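Local atomic coordinates of hypothetical protein Atu1826 (Agrobacterium tumefaciens, PDB entry 2I3D), a protein that is of unknown function but has an alpha/beta-hydrolase fold and probably acts as a hydrolase. Residues F72-F75 and Q76-G79; R84-F87 and R88-R92; L111-V114 and Q115-P119; P154-T158 and Y159-F163; D219-M222 and G223-D227. All coordinates share one frame; numbering follows the deposited sequence.

Contact 1. Residues F72-F75 and Q76-G79; sequences FYLF and QKRG
Lys-77 N donates to Tyr-73 O over 2.9 Å, the shortest bond of this last helical turn, and Gln-76 N reaches Phe-72 O in the same i to i+4 pattern at 3.0 Å. The Lys-77 chain crosses one face of the Tyr-73 ring. With CG of Tyr-73 anti to its N (chi1 -171°), the ring is placed so that Lys-77 CG sits 3.8 Å from the Tyr-73 ring centroid in a CH-pi contact, while CD crowds Tyr-73 CE2 at 3.2 Å. Gln-76 runs out extended, and in the conformer given here its OE1 comes close to the Phe-72 ring. At the C-terminal end the pattern frays: Arg-78 N makes weak bonds to both Leu-74 O and Phe-75 O. Gly-79, at positive phi, is the C-prime residue of a Schellman motif, its N bonded to Gln-76 O and Phe-80 N to Phe-75 O. The guanidinium of Arg-78 has Leu-74 CD1 over one face and forms salt bridges with Asp-230 and Glu-226 of helix 218-233. Aliphatic carbon thus shields one side of a charge that is probably neutralised by two acids of the neighbouring helix.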
# COMPACT_ATOMS: atom_id res chain seq x y z
N PHE B 72 9.15 -4.83 -7.74
CA PHE B 72 9.11 -4.86 -9.20
C PHE B 72 10.17 -3.91 -9.79
O PHE B 72 10.98 -4.31 -10.66
CB PHE B 72 7.71 -4.48 -9.65
CG PHE B 72 7.53 -4.45 -11.13
CD1 PHE B 72 6.92 -5.53 -11.79
CD2 PHE B 72 7.91 -3.32 -11.88
CE1 PHE B 72 6.69 -5.49 -13.18
CE2 PHE B 72 7.69 -3.26 -13.26
CZ PHE B 72 7.08 -4.35 -13.93
N TYR B 73 10.17 -2.66 -9.34
CA TYR B 73 11.09 -1.67 -9.88
C TYR B 73 12.58 -2.03 -9.64
O TYR B 73 13.41 -1.83 -10.52
CB TYR B 73 10.77 -0.31 -9.26
CG TYR B 73 11.49 0.85 -9.89
CD1 TYR B 73 11.20 1.26 -11.20
CD2 TYR B 73 12.46 1.53 -9.18
CE1 TYR B 73 11.88 2.35 -11.77
CE2 TYR B 73 13.14 2.61 -9.74
CZ TYR B 73 12.85 2.99 -11.03
OH TYR B 73 13.55 4.08 -11.52
N LEU B 74 12.90 -2.61 -8.47
CA LEU B 74 14.25 -3.10 -8.19
C LEU B 74 14.74 -4.10 -9.25
O LEU B 74 15.85 -3.96 -9.81
CB LEU B 74 14.27 -3.77 -6.81
CG LEU B 74 15.61 -4.44 -6.47
CD1 LEU B 74 16.79 -3.44 -6.65
CD2 LEU B 74 15.51 -4.92 -4.98
N PHE B 75 13.94 -5.13 -9.49
CA PHE B 75 14.36 -6.12 -10.48
C PHE B 75 14.43 -5.53 -11.88
O PHE B 75 15.37 -5.84 -12.63
CB PHE B 75 13.45 -7.35 -10.41
CG PHE B 75 13.73 -8.22 -9.21
CD1 PHE B 75 14.75 -9.19 -9.25
CD2 PHE B 75 13.01 -8.03 -8.00
CE1 PHE B 75 15.02 -10.01 -8.11
CE2 PHE B 75 13.26 -8.84 -6.84
CZ PHE B 75 14.28 -9.82 -6.88
N GLN B 76 13.47 -4.68 -12.20
CA GLN B 76 13.42 -3.97 -13.49
C GLN B 76 14.75 -3.26 -13.73
O GLN B 76 15.42 -3.42 -14.76
CB GLN B 76 12.30 -2.89 -13.46
CG GLN B 76 12.20 -2.10 -14.78
CD GLN B 76 11.01 -1.16 -14.87
OE1 GLN B 76 10.12 -1.13 -14.03
NE2 GLN B 76 11.00 -0.36 -15.94
N LYS B 77 15.12 -2.45 -12.75
CA LYS B 77 16.34 -1.64 -12.85
C LYS B 77 17.60 -2.49 -12.96
O LYS B 77 18.60 -1.99 -13.47
CB LYS B 77 16.51 -0.72 -11.66
CG LYS B 77 15.53 0.42 -11.51
CD LYS B 77 15.96 1.25 -10.24
CE LYS B 77 15.88 0.38 -8.95
NZ LYS B 77 16.88 0.66 -7.86
N ARG B 78 17.58 -3.73 -12.45
CA ARG B 78 18.75 -4.62 -12.53
C ARG B 78 18.75 -5.55 -13.77
O ARG B 78 19.51 -6.54 -13.83
CB ARG B 78 18.93 -5.41 -11.23
CG ARG B 78 19.27 -4.54 -10.02
CD ARG B 78 20.44 -3.61 -10.27
NE ARG B 78 20.83 -2.94 -9.03
CZ ARG B 78 20.42 -1.73 -8.62
NH1 ARG B 78 19.60 -1.00 -9.38
NH2 ARG B 78 20.83 -1.26 -7.44
N GLY B 79 17.91 -5.23 -14.75
CA GLY B 79 17.89 -5.93 -16.05
C GLY B 79 17.06 -7.19 -16.14
O GLY B 79 17.15 -7.94 -17.12

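Contact 2. Residues R84-F87 and R88-R92; sequences RFNF and RSIGR
Phe-87 to Ile-90 form a type II beta turn, closed by Ile-90 N donating to Phe-87 O over 3.0 Å at an N-H...O angle of 156°. Ser-89 takes the positive-phi corner of the turn, and its OG donates to the carbonyl of its predecessor, Arg-88 O, at 2.7 Å, in the carbonyl plane and on a lone pair. Across the turn Asn-86 and Ile-90 point toward each other, their side chains crossing at about a right angle. The CG2 branch of Ile-90, anti to the backbone N, lies against the asparagine amide, 3.5 Å from Asn-86 OD1, while Asn-86 CB comes to 3.4 Å from Ile-90 O. Gly-91 continues the bend at positive phi, and its CA lies 3.8 Å from Asn-86 ND2. On the other flank Ile-90 CG1 meets Phe-87 CB at 4.2 Å, a looser apolar contact. The amide of Asn-86 is held at both ends from outside the turn: OD1 accepts from Met-63 N and ND2 donates to Glu-36. Arg-88 NH2 forms a salt bridge with Asp-106 on helix 101-117. Phe-87 packs on Leu-53 and Glu-103, its ring meeting that of His-54, and comes near the putative nucleophile elbow without touching it. A tight turn following strand 81-85, fastened through Asn-86 to neighbouring loop and strand, thus belongs to the loops at the C-terminal edge of the parallel strands, the edge on which alpha/beta hydrolases carry their active site.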
# COMPACT_ATOMS: atom_id res chain seq x y z
N ARG B 84 4.68 -8.35 -12.22
CA ARG B 84 3.82 -8.45 -11.05
C ARG B 84 2.40 -8.65 -11.56
O ARG B 84 2.06 -8.23 -12.67
CB ARG B 84 3.90 -7.22 -10.14
CG ARG B 84 3.55 -5.87 -10.85
CD ARG B 84 3.85 -4.69 -9.89
NE ARG B 84 3.11 -3.48 -10.25
CZ ARG B 84 3.47 -2.62 -11.20
NH1 ARG B 84 4.57 -2.81 -11.93
NH2 ARG B 84 2.72 -1.55 -11.42
N PHE B 85 1.56 -9.29 -10.77
CA PHE B 85 0.17 -9.49 -11.20
C PHE B 85 -0.78 -9.64 -10.01
O PHE B 85 -0.35 -9.92 -8.90
CB PHE B 85 0.08 -10.74 -12.10
CG PHE B 85 0.23 -12.05 -11.35
CD1 PHE B 85 -0.91 -12.74 -10.92
CD2 PHE B 85 1.50 -12.56 -11.04
CE1 PHE B 85 -0.79 -13.93 -10.18
CE2 PHE B 85 1.62 -13.76 -10.29
CZ PHE B 85 0.47 -14.43 -9.88
N ASN B 86 -2.08 -9.47 -10.28
CA ASN B 86 -3.10 -9.62 -9.27
C ASN B 86 -3.54 -11.06 -9.20
O ASN B 86 -3.87 -11.65 -10.24
CB ASN B 86 -4.28 -8.71 -9.58
CG ASN B 86 -4.07 -7.30 -9.09
OD1 ASN B 86 -3.28 -7.05 -8.14
ND2 ASN B 86 -4.79 -6.35 -9.69
N PHE B 87 -3.56 -11.61 -7.99
CA PHE B 87 -4.12 -12.97 -7.81
C PHE B 87 -5.59 -13.00 -8.23
O PHE B 87 -6.25 -11.95 -8.26
CB PHE B 87 -4.01 -13.46 -6.36
CG PHE B 87 -2.60 -13.87 -5.97
CD1 PHE B 87 -1.89 -14.85 -6.69
CD2 PHE B 87 -2.01 -13.29 -4.83
CE1 PHE B 87 -0.57 -15.21 -6.29
CE2 PHE B 87 -0.72 -13.66 -4.40
CZ PHE B 87 0.02 -14.60 -5.14
N ARG B 88 -6.10 -14.19 -8.54
CA ARG B 88 -7.57 -14.36 -8.78
C ARG B 88 -8.39 -13.58 -7.76
O ARG B 88 -8.08 -13.61 -6.54
CB ARG B 88 -7.97 -15.84 -8.71
CG ARG B 88 -7.74 -16.51 -7.36
CD ARG B 88 -7.95 -18.05 -7.44
NE ARG B 88 -7.07 -18.67 -8.43
CZ ARG B 88 -7.27 -19.88 -8.95
NH1 ARG B 88 -8.31 -20.60 -8.51
NH2 ARG B 88 -6.44 -20.38 -9.86
N SER B 89 -9.42 -12.90 -8.28
CA SER B 89 -10.43 -12.10 -7.52
C SER B 89 -9.97 -10.67 -7.26
O SER B 89 -10.79 -9.83 -6.92
CB SER B 89 -10.84 -12.73 -6.20
OG SER B 89 -9.95 -12.35 -5.14
N ILE B 90 -8.66 -10.39 -7.39
CA ILE B 90 -8.10 -9.05 -7.10
C ILE B 90 -8.08 -8.17 -8.38
O ILE B 90 -7.65 -8.61 -9.46
CB ILE B 90 -6.65 -9.21 -6.53
CG1 ILE B 90 -6.58 -10.26 -5.38
CG2 ILE B 90 -6.03 -7.83 -6.18
CD1 ILE B 90 -7.41 -9.96 -4.15
N GLY B 91 -8.54 -6.93 -8.27
CA GLY B 91 -8.59 -6.03 -9.44
C GLY B 91 -9.46 -6.61 -10.54
O GLY B 91 -10.59 -7.02 -10.30
N ARG B 92 -8.91 -6.73 -11.73
CA ARG B 92 -9.62 -7.30 -12.86
C ARG B 92 -9.37 -8.81 -13.02
O ARG B 92 -9.87 -9.46 -13.96
CB ARG B 92 -9.22 -6.57 -14.13
CG ARG B 92 -9.67 -5.11 -14.18
CD ARG B 92 -8.90 -4.46 -15.32
NE ARG B 92 -9.22 -3.06 -15.65
CZ ARG B 92 -9.75 -2.68 -16.82
NH1 ARG B 92 -10.06 -3.59 -17.75
NH2 ARG B 92 -9.98 -1.39 -17.07

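Contact 3. Residues L111-V114 and Q115-P119; sequences LDWV and QSLHP
Gln-115 crosses Leu-111 at a slant, one helical turn on. Its CB and CG each pass 3.3 Å from Leu-111 O, the carbonyl that also accepts Gln-115 N; its CD then comes over the leucine, and NE2 ends 3.6 Å from Leu-111 CD1. The chain runs extended beyond CG, which sets the amide against the leucine methyl, where NE2 also donates to Glu-145 and OE1 accepts a weak bond from Arg-143. Outside these segments, that same Arg-143 is also the salt-bridge partner of Asp-112 OD1. On another side of the helix Leu-117 lays CD1 over one face of the Trp-113 six-membered ring, 4.0 Å from its centroid and 21° off the normal, offset toward CZ2 and CH2. Two donors grip Trp-113 O: Leu-117 N, and the hydroxyl of Ser-116, which bonds at 2.7 Å. Ser-116 OG stands between its own N and carbonyl carbon (chi1 76°), a position that turns it back onto the preceding turn. Val-114 O gathers weaker bonds as the helix ends, from Leu-117 N, His-118 N and His-118 ND1, the last at 3.3 Å with the oxygen at the ring edge, in plane. His-118 is the first residue to leave helical geometry. Helix 101-117 rests on the sheet through this turn: Leu-111 and Val-114 pack on strand 49-53, Val-114 and His-118 on strand 81-85, and Trp-113 stacks on Phe-28 of strand 25-30 and meets Tyr-39 of strand 33-40 edge-to-face.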
# COMPACT_ATOMS: atom_id res chain seq x y z
N LEU B 111 4.33 -17.39 -14.33
CA LEU B 111 5.70 -17.75 -14.69
C LEU B 111 5.77 -18.45 -16.06
O LEU B 111 6.63 -18.11 -16.89
CB LEU B 111 6.37 -18.60 -13.60
CG LEU B 111 7.86 -18.88 -13.85
CD1 LEU B 111 8.75 -17.64 -14.25
CD2 LEU B 111 8.44 -19.57 -12.61
N ASP B 112 4.82 -19.35 -16.31
CA ASP B 112 4.75 -20.03 -17.64
C ASP B 112 4.57 -19.01 -18.77
O ASP B 112 5.21 -19.10 -19.84
CB ASP B 112 3.57 -21.02 -17.69
CG ASP B 112 3.79 -22.26 -16.83
OD1 ASP B 112 4.92 -22.56 -16.37
OD2 ASP B 112 2.78 -22.97 -16.64
N TRP B 113 3.66 -18.06 -18.54
CA TRP B 113 3.39 -17.02 -19.53
C TRP B 113 4.63 -16.21 -19.88
O TRP B 113 4.98 -16.06 -21.08
CB TRP B 113 2.26 -16.14 -19.06
CG TRP B 113 1.91 -15.04 -19.98
CD1 TRP B 113 1.09 -15.12 -21.08
CD2 TRP B 113 2.35 -13.68 -19.90
NE1 TRP B 113 0.98 -13.88 -21.67
CE2 TRP B 113 1.75 -12.99 -20.97
CE3 TRP B 113 3.17 -12.98 -19.01
CZ2 TRP B 113 1.95 -11.62 -21.19
CZ3 TRP B 113 3.39 -11.62 -19.23
CH2 TRP B 113 2.78 -10.96 -20.31
N VAL B 114 5.35 -15.70 -18.86
CA VAL B 114 6.57 -14.92 -19.12
C VAL B 114 7.61 -15.79 -19.81
O VAL B 114 8.25 -15.37 -20.78
CB VAL B 114 7.18 -14.25 -17.83
CG1 VAL B 114 8.35 -13.30 -18.21
CG2 VAL B 114 6.16 -13.51 -17.08
N GLN B 115 7.74 -17.04 -19.35
CA GLN B 115 8.68 -17.95 -19.98
C GLN B 115 8.32 -18.30 -21.44
O GLN B 115 9.22 -18.54 -22.25
CB GLN B 115 8.83 -19.20 -19.14
CG GLN B 115 9.67 -18.98 -17.89
CD GLN B 115 9.73 -20.21 -17.00
OE1 GLN B 115 8.98 -21.18 -17.20
NE2 GLN B 115 10.63 -20.19 -16.02
N SER B 116 7.03 -18.34 -21.76
CA SER B 116 6.60 -18.56 -23.17
C SER B 116 7.08 -17.40 -24.06
O SER B 116 7.42 -17.61 -25.23
CB SER B 116 5.08 -18.81 -23.28
OG SER B 116 4.28 -17.62 -23.14
N LEU B 117 7.13 -16.18 -23.50
CA LEU B 117 7.60 -14.99 -24.24
C LEU B 117 9.12 -14.86 -24.23
O LEU B 117 9.70 -14.17 -25.09
CB LEU B 117 6.98 -13.71 -23.69
CG LEU B 117 5.45 -13.59 -23.63
CD1 LEU B 117 5.07 -12.15 -23.23
CD2 LEU B 117 4.78 -13.96 -24.94
N HIS B 118 9.76 -15.50 -23.24
CA HIS B 118 11.22 -15.46 -23.07
C HIS B 118 11.77 -16.86 -22.92
O HIS B 118 12.27 -17.22 -21.85
CB HIS B 118 11.60 -14.57 -21.87
CG HIS B 118 11.21 -13.13 -22.06
ND1 HIS B 118 9.94 -12.65 -21.76
CD2 HIS B 118 11.88 -12.10 -22.61
CE1 HIS B 118 9.86 -11.38 -22.10
NE2 HIS B 118 11.02 -11.01 -22.62
N PRO B 119 11.67 -17.67 -23.99
CA PRO B 119 12.03 -19.10 -23.94
C PRO B 119 13.52 -19.36 -23.67
O PRO B 119 13.90 -20.48 -23.32
CB PRO B 119 11.64 -19.63 -25.33
CG PRO B 119 11.62 -18.39 -26.24
CD PRO B 119 11.15 -17.28 -25.33

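Contact 4. Residues P154-T158 and Y159-F163; sequences PQPNT and YDFSF
With CG beside the backbone N in both residues (chi1 -57° in Gln-155, -63° in Tyr-159), the two side chains run alongside each other in the same direction. Gln-155 NE2 meets the edge of the tyrosine ring near its plane, 3.3 Å from Tyr-159 CE2, and water 1 links Gln-155 OE1 to Tyr-159 OH. The methyl CG2 of Thr-158 covers one face of that ring in a CH-pi contact, 3.9 Å from the centroid. The backbone is drawn together at Gln-155 O, which accepts from Tyr-159 N at 2.9 Å and from Thr-158 N at 3.0 Å. Phe-161 turns back onto the prolines, CZ to Pro-154 CB at 3.9 Å and CD2 to Pro-156 CB at 3.8 Å, and water 2 joins Pro-156 O to Phe-161 N. Asp-160 OD1 closes an Asx turn by accepting Ser-162 N, and takes Ser-162 OG on its syn lone pair. Gln-155 touches Ser-130 and His-212 of the putative triad. The loop follows strand 146-152 and lies between two helices: Tyr-159 stacks on Trp-134 of helix 131-142, while Pro-156 and Phe-161 pack on Leu-190 of helix 184-195.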
# COMPACT_ATOMS: atom_id res chain seq x y z
N PRO B 154 7.22 -12.88 5.98
CA PRO B 154 6.52 -14.17 5.89
C PRO B 154 5.74 -14.47 7.20
O PRO B 154 6.09 -13.89 8.26
CB PRO B 154 7.69 -15.15 5.72
CG PRO B 154 8.81 -14.55 6.54
CD PRO B 154 8.67 -13.02 6.23
N GLN B 155 4.71 -15.33 7.16
CA GLN B 155 3.81 -15.49 8.31
C GLN B 155 3.78 -16.98 8.64
O GLN B 155 2.78 -17.65 8.40
CB GLN B 155 2.39 -15.04 7.95
CG GLN B 155 2.25 -13.62 7.45
CD GLN B 155 1.00 -13.51 6.60
OE1 GLN B 155 -0.06 -12.97 7.01
NE2 GLN B 155 1.11 -14.04 5.39
N PRO B 156 4.88 -17.51 9.18
CA PRO B 156 4.90 -18.98 9.42
C PRO B 156 4.05 -19.46 10.63
O PRO B 156 3.94 -20.69 10.85
CB PRO B 156 6.38 -19.28 9.72
CG PRO B 156 6.97 -17.92 10.24
CD PRO B 156 6.16 -16.84 9.52
N ASN B 157 3.48 -18.52 11.38
CA ASN B 157 2.51 -18.82 12.41
C ASN B 157 1.09 -18.96 11.83
O ASN B 157 0.23 -19.52 12.49
CB ASN B 157 2.54 -17.72 13.52
CG ASN B 157 2.30 -16.28 12.98
OD1 ASN B 157 2.59 -15.98 11.84
ND2 ASN B 157 1.70 -15.40 13.84
N THR B 158 0.87 -18.43 10.62
CA THR B 158 -0.47 -18.43 9.98
C THR B 158 -0.56 -19.40 8.80
O THR B 158 -1.64 -19.99 8.54
CB THR B 158 -0.77 -17.00 9.44
OG1 THR B 158 -0.63 -16.05 10.50
CG2 THR B 158 -2.16 -16.94 8.79
N TYR B 159 0.54 -19.52 8.06
CA TYR B 159 0.61 -20.40 6.88
C TYR B 159 1.73 -21.39 7.13
O TYR B 159 2.72 -21.06 7.81
CB TYR B 159 0.88 -19.60 5.60
CG TYR B 159 -0.26 -18.64 5.32
CD1 TYR B 159 -1.53 -19.12 4.97
CD2 TYR B 159 -0.08 -17.27 5.39
CE1 TYR B 159 -2.57 -18.27 4.71
CE2 TYR B 159 -1.16 -16.39 5.14
CZ TYR B 159 -2.39 -16.92 4.83
OH TYR B 159 -3.43 -16.05 4.56
N ASP B 160 1.55 -22.58 6.58
CA ASP B 160 2.46 -23.70 6.78
C ASP B 160 3.67 -23.63 5.82
O ASP B 160 3.54 -23.83 4.62
CB ASP B 160 1.65 -24.99 6.56
CG ASP B 160 2.49 -26.25 6.70
OD1 ASP B 160 3.60 -26.19 7.31
OD2 ASP B 160 2.00 -27.31 6.20
N PHE B 161 4.86 -23.41 6.36
CA PHE B 161 6.09 -23.40 5.51
C PHE B 161 6.88 -24.72 5.53
O PHE B 161 8.03 -24.76 5.09
CB PHE B 161 7.02 -22.25 5.96
CG PHE B 161 6.55 -20.90 5.49
CD1 PHE B 161 7.21 -20.24 4.48
CD2 PHE B 161 5.48 -20.28 6.14
CE1 PHE B 161 6.77 -18.96 4.04
CE2 PHE B 161 5.02 -18.97 5.77
CZ PHE B 161 5.69 -18.31 4.70
N SER B 162 6.28 -25.77 6.10
CA SER B 162 7.06 -26.94 6.39
C SER B 162 7.33 -27.73 5.10
O SER B 162 8.16 -28.64 5.11
CB SER B 162 6.43 -27.79 7.50
OG SER B 162 5.39 -28.48 6.95
N PHE B 163 6.70 -27.34 3.98
CA PHE B 163 7.04 -27.89 2.63
C PHE B 163 8.50 -27.59 2.20
O PHE B 163 9.02 -28.19 1.27
CB PHE B 163 6.09 -27.37 1.55
CG PHE B 163 6.17 -25.86 1.37
CD1 PHE B 163 7.13 -25.29 0.55
CD2 PHE B 163 5.30 -25.02 2.07
CE1 PHE B 163 7.23 -23.89 0.42
CE2 PHE B 163 5.42 -23.62 1.96
CZ PHE B 163 6.38 -23.07 1.15
O HOH W 1 -2.70 -13.18 5.17
O HOH W 2 5.05 -22.75 9.25

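Contact 5. Residues D219-M222 and G223-D227; sequences DELM and GECED
Leu-221 and Cys-225 meet one turn apart, Leu-221 CD1 lying 4.1 Å from Cys-225 SG, while the chain of the selenomethionine Met-222 bends at chi2 (-46°) and again at chi3, which puts Met-222 CE 4.2 Å from Cys-225 CB. These are light apolar touches. On a different face water 3 spans two acids, donating to Glu-220 OE2 at 2.8 Å and weakly to Glu-224 OE2; these carboxylate oxygens are 4.9 Å apart, and the shared water, with distant Lys-217 and Arg-205, may ease their like charges. The backbone sets all these positions with successive i to i+4 bonds, among them Cys-225 N to Leu-221 O at 3.0 Å and Glu-226 N to Met-222 O at 2.8 Å. Farther out, Leu-221 packs on Ile-67 of helix 66-77, and on Leu-207 and Ile-174 of two strands of the sheet; Cys-225 touches Leu-74 and Leu-172. The pattern is that of an amphipathic helix in this limited sense: Leu-221 and Cys-225 pack between the sheet and helix 66-77, and the glutamates lie at the margins of that interface, here in the last helix of the alpha/beta-hydrolase fold beside edge strand 202-207.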
# COMPACT_ATOMS: atom_id res chain seq x y z
N ASP B 219 11.71 2.74 2.88
CA ASP B 219 13.05 3.06 2.29
C ASP B 219 14.11 2.14 2.87
O ASP B 219 14.97 1.66 2.13
CB ASP B 219 13.43 4.52 2.53
CG ASP B 219 12.60 5.45 1.69
OD1 ASP B 219 11.90 4.95 0.74
OD2 ASP B 219 12.62 6.68 1.98
N GLU B 220 14.02 1.86 4.16
CA GLU B 220 15.01 1.02 4.82
C GLU B 220 14.91 -0.42 4.25
O GLU B 220 15.92 -1.06 3.89
CB GLU B 220 14.83 1.01 6.34
CG GLU B 220 15.88 0.14 7.01
CD GLU B 220 15.95 0.28 8.54
OE1 GLU B 220 15.23 1.14 9.13
OE2 GLU B 220 16.77 -0.46 9.14
N LEU B 221 13.67 -0.90 4.20
CA LEU B 221 13.39 -2.24 3.61
C LEU B 221 13.96 -2.33 2.19
O LEU B 221 14.68 -3.28 1.85
CB LEU B 221 11.87 -2.48 3.57
CG LEU B 221 11.41 -3.69 2.76
CD1 LEU B 221 11.90 -5.01 3.38
CD2 LEU B 221 9.85 -3.64 2.61
N MSE B 222 13.66 -1.35 1.34
CA MSE B 222 14.03 -1.46 -0.06
C MSE B 222 15.55 -1.35 -0.25
O MSE B 222 16.12 -1.98 -1.14
CB MSE B 222 13.28 -0.42 -0.90
CG MSE B 222 11.76 -0.70 -1.00
SE MSE B 222 11.35 -2.62 -1.41
CE MSE B 222 12.37 -2.71 -2.93
N GLY B 223 16.22 -0.56 0.59
CA GLY B 223 17.69 -0.51 0.61
C GLY B 223 18.32 -1.85 0.91
O GLY B 223 19.30 -2.24 0.29
N GLU B 224 17.73 -2.57 1.85
CA GLU B 224 18.23 -3.91 2.20
C GLU B 224 17.98 -4.88 1.06
O GLU B 224 18.87 -5.67 0.73
CB GLU B 224 17.56 -4.41 3.48
CG GLU B 224 17.95 -3.59 4.75
CD GLU B 224 19.33 -3.91 5.32
OE1 GLU B 224 20.06 -4.78 4.79
OE2 GLU B 224 19.65 -3.30 6.36
N CYS B 225 16.79 -4.82 0.45
CA CYS B 225 16.51 -5.66 -0.75
C CYS B 225 17.49 -5.35 -1.92
O CYS B 225 18.02 -6.25 -2.54
CB CYS B 225 15.06 -5.46 -1.20
SG CYS B 225 13.90 -6.12 0.03
N GLU B 226 17.72 -4.06 -2.17
CA GLU B 226 18.66 -3.63 -3.21
C GLU B 226 20.09 -4.16 -2.96
O GLU B 226 20.69 -4.78 -3.83
CB GLU B 226 18.65 -2.11 -3.35
CG GLU B 226 19.55 -1.58 -4.39
CD GLU B 226 19.52 -0.03 -4.41
OE1 GLU B 226 19.30 0.61 -3.33
OE2 GLU B 226 19.72 0.52 -5.52
N ASP B 227 20.58 -3.97 -1.73
CA ASP B 227 21.92 -4.43 -1.35
C ASP B 227 22.02 -5.93 -1.50
O ASP B 227 23.02 -6.43 -2.00
CB ASP B 227 22.25 -4.05 0.10
CG ASP B 227 22.36 -2.54 0.32
OD1 ASP B 227 22.40 -1.77 -0.66
OD2 ASP B 227 22.41 -2.14 1.49
O HOH W 3 18.94 -0.16 7.37

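All five contacts are local and follow one another in series along the chain; none nests within or crosses another. Contact 1 ends helix 66-77, which links strands 49-53 and 81-85, and contact 2 turns the chain after the second of these; the two touch where Phe-72 and Arg-84 make a cation-pi pair. Contact 3 closes the next helix, 101-117, about 9 Å from contact 1 at the nearest atoms. Contact 4 folds the loop after strand 146-152, on the opposite side of the chain's centre from contacts 1 and 3. Contact 5, in the final helix, returns to contact 1 through apolar packing and a salt bridge, tying helix 218-233 to helix 66-77.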